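PDB 3TXV: probable tagatose 6-phosphate kinase from Sinorhizobium meliloti, which probably acts in carbohydrate metabolism, possibly as a tagatose-6-phosphate kinase, and belongs to the GatZ/KbaZ-like family of tagatose-1,6-bisphosphate aldolase subunits. Local coordinates for residues A150-L155 with R205-A210; A115-Y120 with L128-S133; A226-G231 with D281-L286. All coordinates share one frame; numbering follows the deposited sequence.

Interaction 1: A150-L155 with R205-A210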
# COMPACT_ATOMS: atom_id res chain seq x y z
N ALA A 150 -12.90 -22.46 -3.15
CA ALA A 150 -14.27 -22.39 -3.62
C ALA A 150 -14.89 -20.98 -3.43
O ALA A 150 -15.74 -20.56 -4.22
CB ALA A 150 -15.11 -23.44 -2.92
N ARG A 151 -14.46 -20.27 -2.39
CA ARG A 151 -14.91 -18.92 -2.16
C ARG A 151 -14.19 -17.95 -3.08
O ARG A 151 -14.77 -16.96 -3.54
CB ARG A 151 -14.69 -18.52 -0.71
CG ARG A 151 -15.31 -19.43 0.30
CD ARG A 151 -15.39 -18.80 1.66
NE ARG A 151 -16.07 -19.74 2.55
CZ ARG A 151 -16.35 -19.54 3.83
NH1 ARG A 151 -16.01 -18.41 4.43
NH2 ARG A 151 -17.00 -20.50 4.51
N ALA A 152 -12.92 -18.22 -3.37
CA ALA A 152 -12.17 -17.35 -4.26
C ALA A 152 -12.85 -17.39 -5.60
O ALA A 152 -13.09 -16.35 -6.21
CB ALA A 152 -10.70 -17.80 -4.37
N ALA A 153 -13.18 -18.60 -6.03
CA ALA A 153 -13.88 -18.86 -7.28
C ALA A 153 -15.26 -18.21 -7.38
O ALA A 153 -15.63 -17.72 -8.45
CB ALA A 153 -14.00 -20.34 -7.54
N ARG A 154 -16.03 -18.21 -6.30
CA ARG A 154 -17.29 -17.55 -6.39
C ARG A 154 -17.05 -16.11 -6.75
O ARG A 154 -17.72 -15.57 -7.62
CB ARG A 154 -18.19 -17.68 -5.15
CG ARG A 154 -19.58 -17.16 -5.53
CD ARG A 154 -20.64 -17.26 -4.49
NE ARG A 154 -21.50 -18.43 -4.69
CZ ARG A 154 -22.62 -18.67 -3.99
NH1 ARG A 154 -23.05 -17.81 -3.06
NH2 ARG A 154 -23.31 -19.77 -4.24
N LEU A 155 -16.09 -15.46 -6.09
CA LEU A 155 -15.89 -14.03 -6.32
C LEU A 155 -15.37 -13.75 -7.74
O LEU A 155 -15.75 -12.76 -8.37
CB LEU A 155 -14.98 -13.43 -5.27
CG LEU A 155 -15.66 -13.27 -3.92
CD1 LEU A 155 -14.67 -12.91 -2.83
CD2 LEU A 155 -16.77 -12.23 -4.00
N ARG A 205 -2.96 -25.34 -7.70
CA ARG A 205 -3.72 -26.52 -8.09
C ARG A 205 -5.15 -26.34 -7.59
O ARG A 205 -6.08 -26.28 -8.39
CB ARG A 205 -3.11 -27.84 -7.59
CG ARG A 205 -3.99 -29.08 -7.95
CD ARG A 205 -3.45 -30.41 -7.40
NE ARG A 205 -3.60 -30.57 -5.94
CZ ARG A 205 -4.67 -31.06 -5.31
NH1 ARG A 205 -5.74 -31.46 -5.99
NH2 ARG A 205 -4.69 -31.15 -3.98
N VAL A 206 -5.32 -26.20 -6.28
CA VAL A 206 -6.64 -26.21 -5.70
C VAL A 206 -7.53 -25.07 -6.20
O VAL A 206 -8.74 -25.25 -6.33
CB VAL A 206 -6.61 -26.32 -4.14
CG1 VAL A 206 -6.39 -24.96 -3.50
CG2 VAL A 206 -7.91 -26.90 -3.63
N HIS A 207 -6.95 -23.92 -6.50
CA HIS A 207 -7.80 -22.82 -7.00
C HIS A 207 -8.29 -23.14 -8.41
O HIS A 207 -9.45 -22.90 -8.75
CB HIS A 207 -7.06 -21.48 -6.99
CG HIS A 207 -7.19 -20.71 -5.72
ND1 HIS A 207 -6.52 -21.05 -4.57
CD2 HIS A 207 -7.89 -19.58 -5.44
CE1 HIS A 207 -6.81 -20.17 -3.62
NE2 HIS A 207 -7.63 -19.27 -4.12
N ARG A 208 -7.37 -23.68 -9.20
CA ARG A 208 -7.65 -24.12 -10.56
C ARG A 208 -8.88 -25.02 -10.60
O ARG A 208 -9.87 -24.70 -11.27
CB ARG A 208 -6.41 -24.82 -11.13
CG ARG A 208 -6.64 -25.75 -12.27
CD ARG A 208 -5.43 -25.84 -13.15
NE ARG A 208 -5.77 -26.64 -14.32
CZ ARG A 208 -5.98 -26.16 -15.54
NH1 ARG A 208 -5.83 -24.85 -15.79
NH2 ARG A 208 -6.32 -26.98 -16.54
N ALA A 209 -8.81 -26.12 -9.84
CA ALA A 209 -9.88 -27.12 -9.74
C ALA A 209 -11.19 -26.44 -9.39
O ALA A 209 -12.20 -26.61 -10.09
CB ALA A 209 -9.53 -28.21 -8.72
N ALA A 210 -11.14 -25.66 -8.31
CA ALA A 210 -12.29 -24.93 -7.79
C ALA A 210 -12.84 -23.89 -8.77
O ALA A 210 -14.01 -23.55 -8.69
CB ALA A 210 -11.94 -24.28 -6.46
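His207 meets Ala152 through NE2 and CD2 of its imidazole, while ND1 is hydrogen-bonded to the backbone oxygen of Thr203, one turn earlier in the same helix. That bond helps to fix the ring's rotation and presents NE2 and CD2 to the neighbouring helix. The two helices, 145-161 and 197-214, follow successive strands of a beta/alpha (TIM-type) barrel and pack side by side on its outer surface. Their local axes approach to 8.7 Å and cross at -52°, close to the value expected where ridges of residues four apart on one helix lie in the grooves of the other.

The CA-CB bond of His207 does not itself aim at the partner helix; chi1 near -90° swings the ring over, so that NE2 comes to 3.4 Å from Ala152 CB, with the ring inclined to the methyl. Alanine suits the place, its short methyl meeting the inclined ring without reaching further. Further along the interface the backbones come much closer, Ala150 CA lying 5.3 Å from Ala210 CA. Such proximity suits small side chains: Ala210 sends its methyl across to the backbone of Ala150, and also rests on Ala149. Ala153 reaches back in the other direction, and its methyl continues onto Phe211 and Ala214 further along helix 197-214.

The long side chains are turned elsewhere. Arg151 and Arg154 leave from the other side of their helix, to salt bridges with Glu139 and Glu114, and Arg205 pairs with Glu202, which keeps the interface itself to alanines and one imidazole. Its last element pairs a methyl with a main-chain carbonyl: Ala153 CB stands 3.4 Å from Ala210 O.

Interaction 2: A115-Y120 with L128-S133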
# COMPACT_ATOMS: atom_id res chain seq x y z
N ALA A 115 -21.23 -8.32 -3.19
CA ALA A 115 -21.65 -6.95 -3.57
C ALA A 115 -20.44 -6.06 -3.80
O ALA A 115 -20.45 -5.16 -4.66
CB ALA A 115 -22.57 -6.33 -2.52
N MSE A 116 -19.37 -6.36 -3.06
CA MSE A 116 -18.19 -5.53 -3.07
C MSE A 116 -17.38 -5.77 -4.33
O MSE A 116 -16.92 -4.83 -4.97
CB MSE A 116 -17.35 -5.79 -1.84
CG MSE A 116 -16.34 -6.88 -2.07
SE MSE A 116 -14.54 -6.21 -2.48
CE MSE A 116 -14.30 -5.61 -0.57
N ILE A 117 -17.19 -7.05 -4.66
CA ILE A 117 -16.46 -7.42 -5.85
C ILE A 117 -17.09 -6.74 -7.08
O ILE A 117 -16.35 -6.20 -7.91
CB ILE A 117 -16.35 -8.96 -5.98
CG1 ILE A 117 -14.92 -9.43 -5.71
CG2 ILE A 117 -16.76 -9.45 -7.35
CD1 ILE A 117 -13.89 -8.90 -6.67
N THR A 118 -18.43 -6.73 -7.17
CA THR A 118 -19.13 -6.06 -8.29
C THR A 118 -18.85 -4.57 -8.35
O THR A 118 -18.60 -4.04 -9.44
CB THR A 118 -20.71 -6.25 -8.34
OG1 THR A 118 -21.08 -7.46 -7.70
N ALA A 119 -18.93 -3.91 -7.20
CA ALA A 119 -18.69 -2.47 -7.11
C ALA A 119 -17.30 -2.15 -7.67
O ALA A 119 -17.17 -1.28 -8.51
CB ALA A 119 -18.86 -1.96 -5.69
N TYR A 120 -16.30 -2.91 -7.25
CA TYR A 120 -14.97 -2.78 -7.84
C TYR A 120 -15.00 -2.94 -9.35
O TYR A 120 -14.59 -2.05 -10.10
CB TYR A 120 -13.98 -3.79 -7.25
CG TYR A 120 -13.35 -3.35 -5.95
CD1 TYR A 120 -14.00 -3.55 -4.72
CD2 TYR A 120 -12.10 -2.72 -5.93
CE1 TYR A 120 -13.43 -3.14 -3.51
CE2 TYR A 120 -11.52 -2.32 -4.72
CZ TYR A 120 -12.19 -2.53 -3.52
OH TYR A 120 -11.63 -2.16 -2.33
N LEU A 128 -7.46 -7.56 -9.30
CA LEU A 128 -8.31 -8.06 -8.20
C LEU A 128 -7.62 -9.15 -7.41
O LEU A 128 -7.34 -10.25 -7.92
CB LEU A 128 -9.65 -8.58 -8.74
CG LEU A 128 -10.84 -7.66 -9.04
CD1 LEU A 128 -10.51 -6.17 -9.19
CD2 LEU A 128 -11.57 -8.16 -10.26
N HIS A 129 -7.30 -8.84 -6.17
CA HIS A 129 -6.68 -9.85 -5.32
C HIS A 129 -7.76 -10.54 -4.48
O HIS A 129 -8.52 -9.90 -3.72
CB HIS A 129 -5.59 -9.22 -4.48
CG HIS A 129 -5.05 -10.11 -3.42
ND1 HIS A 129 -4.76 -9.65 -2.16
CD2 HIS A 129 -4.75 -11.42 -3.43
CE1 HIS A 129 -4.29 -10.65 -1.43
NE2 HIS A 129 -4.28 -11.74 -2.18
N LEU A 130 -7.86 -11.84 -4.67
CA LEU A 130 -8.93 -12.59 -4.06
C LEU A 130 -8.39 -13.39 -2.89
O LEU A 130 -7.78 -14.47 -3.06
CB LEU A 130 -9.59 -13.51 -5.08
CG LEU A 130 -10.29 -12.85 -6.26
CD1 LEU A 130 -10.71 -13.90 -7.26
CD2 LEU A 130 -11.47 -12.00 -5.81
N ASP A 131 -8.60 -12.85 -1.70
CA ASP A 131 -8.15 -13.50 -0.50
C ASP A 131 -9.34 -13.89 0.33
O ASP A 131 -9.96 -13.04 0.96
CB ASP A 131 -7.25 -12.55 0.29
CG ASP A 131 -6.59 -13.23 1.48
OD1 ASP A 131 -6.72 -14.49 1.59
OD2 ASP A 131 -5.95 -12.51 2.29
N THR A 132 -9.63 -15.19 0.33
CA THR A 132 -10.80 -15.76 1.00
C THR A 132 -10.39 -16.72 2.11
O THR A 132 -11.17 -17.58 2.52
CB THR A 132 -11.60 -16.56 -0.01
OG1 THR A 132 -10.69 -17.16 -0.95
CG2 THR A 132 -12.57 -15.67 -0.75
N SER A 133 -9.18 -16.58 2.61
CA SER A 133 -8.57 -17.63 3.42
C SER A 133 -8.93 -17.55 4.90
O SER A 133 -8.70 -18.50 5.66
CB SER A 133 -7.06 -17.60 3.25
OG SER A 133 -6.54 -16.31 3.53
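Ile117 reaches from its helix toward a beta strand and sets its terminal methyl against both Leu128 and Leu130, the apolar seam of a beta-alpha-beta unit in the barrel. The apolar contacts all converge on that one atom. Ile117 CD1 lies 4.1 Å from Leu128 CG, at the branch point of the leucine, and 4.0 Å from Leu130 CD2, a single methyl. The isoleucine side chain runs at about a right angle to that of Leu130 and more slantwise to that of Leu128. In both leucines CG is anti to the carbonyl carbon (chi1 -63° in Leu130), which carries the branched end out toward the helix. Two residues apart on a strand, they share a side, and branched aliphatic chains fill the layer between helix and sheet without leaving a polar group buried there.

The polar groups take the alternate direction. His129, between the leucines, leads away from the helix and is hydrogen-bonded through NE2 to the carbonyl oxygen of Gly176. Just past the strand, Ser133 OG donates to the syn lone pair of Asp131 OD1 at 2.7 Å, and Ser133 N adds a weak, Asx-turn-like bond of 3.4 Å to the same Asp131 OD1. The other carboxylate oxygen, OD2, is bonded to Thr177 and to His95, one of the residues of a possible but unconfirmed metal site, so the aspartate is held at both oxygens and probably helps to orient that histidine.

Helix 106-121 thus lies against strand 127-130, which it joins to strand 89-96; the strand is hydrogen-bonded to 89-96 through His129 and to strand 172-176 through Leu128 and Leu130, whose side chains also touch Tyr173.

Interaction 3: A226-G231 with D281-L286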
# COMPACT_ATOMS: atom_id res chain seq x y z
N ALA A 226 0.38 -14.97 -7.48
CA ALA A 226 -0.01 -15.34 -6.12
C ALA A 226 0.78 -14.57 -5.04
O ALA A 226 1.94 -14.25 -5.25
CB ALA A 226 0.12 -16.84 -5.92
N VAL A 227 0.14 -14.31 -3.90
CA VAL A 227 0.85 -13.73 -2.75
C VAL A 227 1.68 -14.77 -1.99
O VAL A 227 1.17 -15.81 -1.56
CB VAL A 227 -0.10 -13.05 -1.76
CG1 VAL A 227 0.58 -11.85 -1.13
CG2 VAL A 227 -1.35 -12.60 -2.46
N VAL A 228 2.97 -14.49 -1.82
CA VAL A 228 3.85 -15.46 -1.18
C VAL A 228 4.84 -14.74 -0.30
O VAL A 228 5.16 -13.59 -0.57
CB VAL A 228 4.58 -16.35 -2.22
CG1 VAL A 228 3.57 -16.91 -3.25
CG2 VAL A 228 5.75 -15.62 -2.92
N GLN A 229 5.28 -15.39 0.76
CA GLN A 229 6.16 -14.73 1.71
C GLN A 229 7.58 -15.11 1.36
O GLN A 229 8.08 -16.16 1.78
CB GLN A 229 5.79 -15.08 3.16
N PRO A 230 8.26 -14.26 0.58
CA PRO A 230 9.61 -14.53 0.09
C PRO A 230 10.71 -14.36 1.16
O PRO A 230 11.89 -14.57 0.87
CB PRO A 230 9.80 -13.48 -1.01
CG PRO A 230 8.66 -12.46 -0.80
CD PRO A 230 7.90 -12.85 0.42
N GLY A 231 10.30 -13.99 2.39
CA GLY A 231 11.21 -13.76 3.50
C GLY A 231 11.66 -12.30 3.52
O GLY A 231 12.83 -12.00 3.31
N ASP A 281 14.24 -12.40 -9.30
CA ASP A 281 13.78 -13.74 -8.87
C ASP A 281 12.27 -13.96 -8.99
O ASP A 281 11.74 -14.97 -8.51
CB ASP A 281 14.26 -14.05 -7.46
CG ASP A 281 15.72 -13.83 -7.31
OD1 ASP A 281 16.42 -13.85 -8.35
OD2 ASP A 281 16.17 -13.63 -6.17
N GLY A 282 11.59 -13.02 -9.62
CA GLY A 282 10.19 -13.20 -9.96
C GLY A 282 9.13 -12.81 -8.93
O GLY A 282 7.92 -13.07 -9.14
N PHE A 283 9.57 -12.20 -7.83
CA PHE A 283 8.62 -11.52 -6.97
C PHE A 283 8.47 -10.22 -7.70
O PHE A 283 9.15 -9.25 -7.41
CB PHE A 283 9.18 -11.40 -5.57
CG PHE A 283 9.73 -12.69 -5.07
CD1 PHE A 283 8.88 -13.64 -4.50
CD2 PHE A 283 11.08 -13.00 -5.23
CE1 PHE A 283 9.38 -14.88 -4.07
CE2 PHE A 283 11.59 -14.23 -4.79
CZ PHE A 283 10.74 -15.16 -4.21
N ALA A 284 7.60 -10.22 -8.70
CA ALA A 284 7.62 -9.19 -9.73
C ALA A 284 6.65 -8.07 -9.45
O ALA A 284 6.72 -7.01 -10.07
CB ALA A 284 7.34 -9.78 -11.09
N ILE A 285 5.71 -8.31 -8.54
CA ILE A 285 4.82 -7.26 -8.09
C ILE A 285 5.19 -7.01 -6.66
O ILE A 285 5.19 -7.94 -5.83
CB ILE A 285 3.36 -7.66 -8.16
CG1 ILE A 285 2.92 -7.80 -9.63
CG2 ILE A 285 2.55 -6.64 -7.42
CD1 ILE A 285 1.82 -8.75 -9.81
N LEU A 286 5.52 -5.74 -6.40
CA LEU A 286 6.10 -5.27 -5.16
C LEU A 286 5.13 -4.32 -4.52
O LEU A 286 4.96 -3.20 -4.99
CB LEU A 286 7.38 -4.51 -5.48
CG LEU A 286 8.48 -5.36 -6.10
CD1 LEU A 286 9.40 -4.49 -6.90
CD2 LEU A 286 9.23 -6.13 -4.99
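Phe283 offers its ring to two residues of segment 226-231, at the C-terminal end of a barrel strand: Pro230 covers a face and Val228 comes up to the rim. Pro230 makes the CH-pi contact. Its CB sits 3.7 Å from the centroid of the Phe283 ring, 24° off the ring normal and displaced toward the CE1 side, while CG continues over CD1. Proline fits here because its compact, rigid ring presents the C-H groups of CB and CG to the aromatic face.

The second contact is plain apolar packing. Val228 CG2 approaches in the plane of the aromatic ring, 3.9 Å from Phe283 CE1, with the two side chains at about a right angle. Valine places CG2 between its backbone N and carbonyl carbon (chi1 -48°, read to CG1), which turns that methyl to the ring. Were Phe283 replaced by an alanine, Pro230 CB would probably lose its aromatic face and Val228 CG2 its partner at the ring edge, opening a gap between the two barrel segments.

Backbone features hold the phenylalanine in position. Gly282 is the C-prime residue of a Schellman motif closing helix 272-280, with Phe283 N bonded to Leu278 O and Gly282 N to Val279 O. At its backbone angles (phi 88°, psi 7°) a CB would press against the carbonyl oxygen of Asp281, hence glycine. Phe283 is next the centre of an inverse gamma turn.

Between the two segments in the barrel order runs strand 261-264, which is hydrogen-bonded to Val228 through Glu263 and to Gly282 through Phe262, and whose Ala264 touches Pro230; Leu278 of helix 272-280 packs on both Pro230 and Phe283.

How the interactions relate
Read from the N terminus, the three contacts come in series and neither nest nor cross. Interaction 2 closes the shortest loop, a turn between helix 106-121 and the next strand. Interaction 1 follows, joining the helix after that strand to the next outer helix across some 50 residues, and interaction 3 spans a similar length from the sixth strand of the barrel to the eighth. Interactions 1 and 2 touch on the outer layer, where Ala152 and Leu155 lie against Leu130 and Ile117. Interactions 2 and 3 reach the same sheet, with His129 packing on Val227. Interactions 1 and 3 stay apart, nearest atoms about 8 Å.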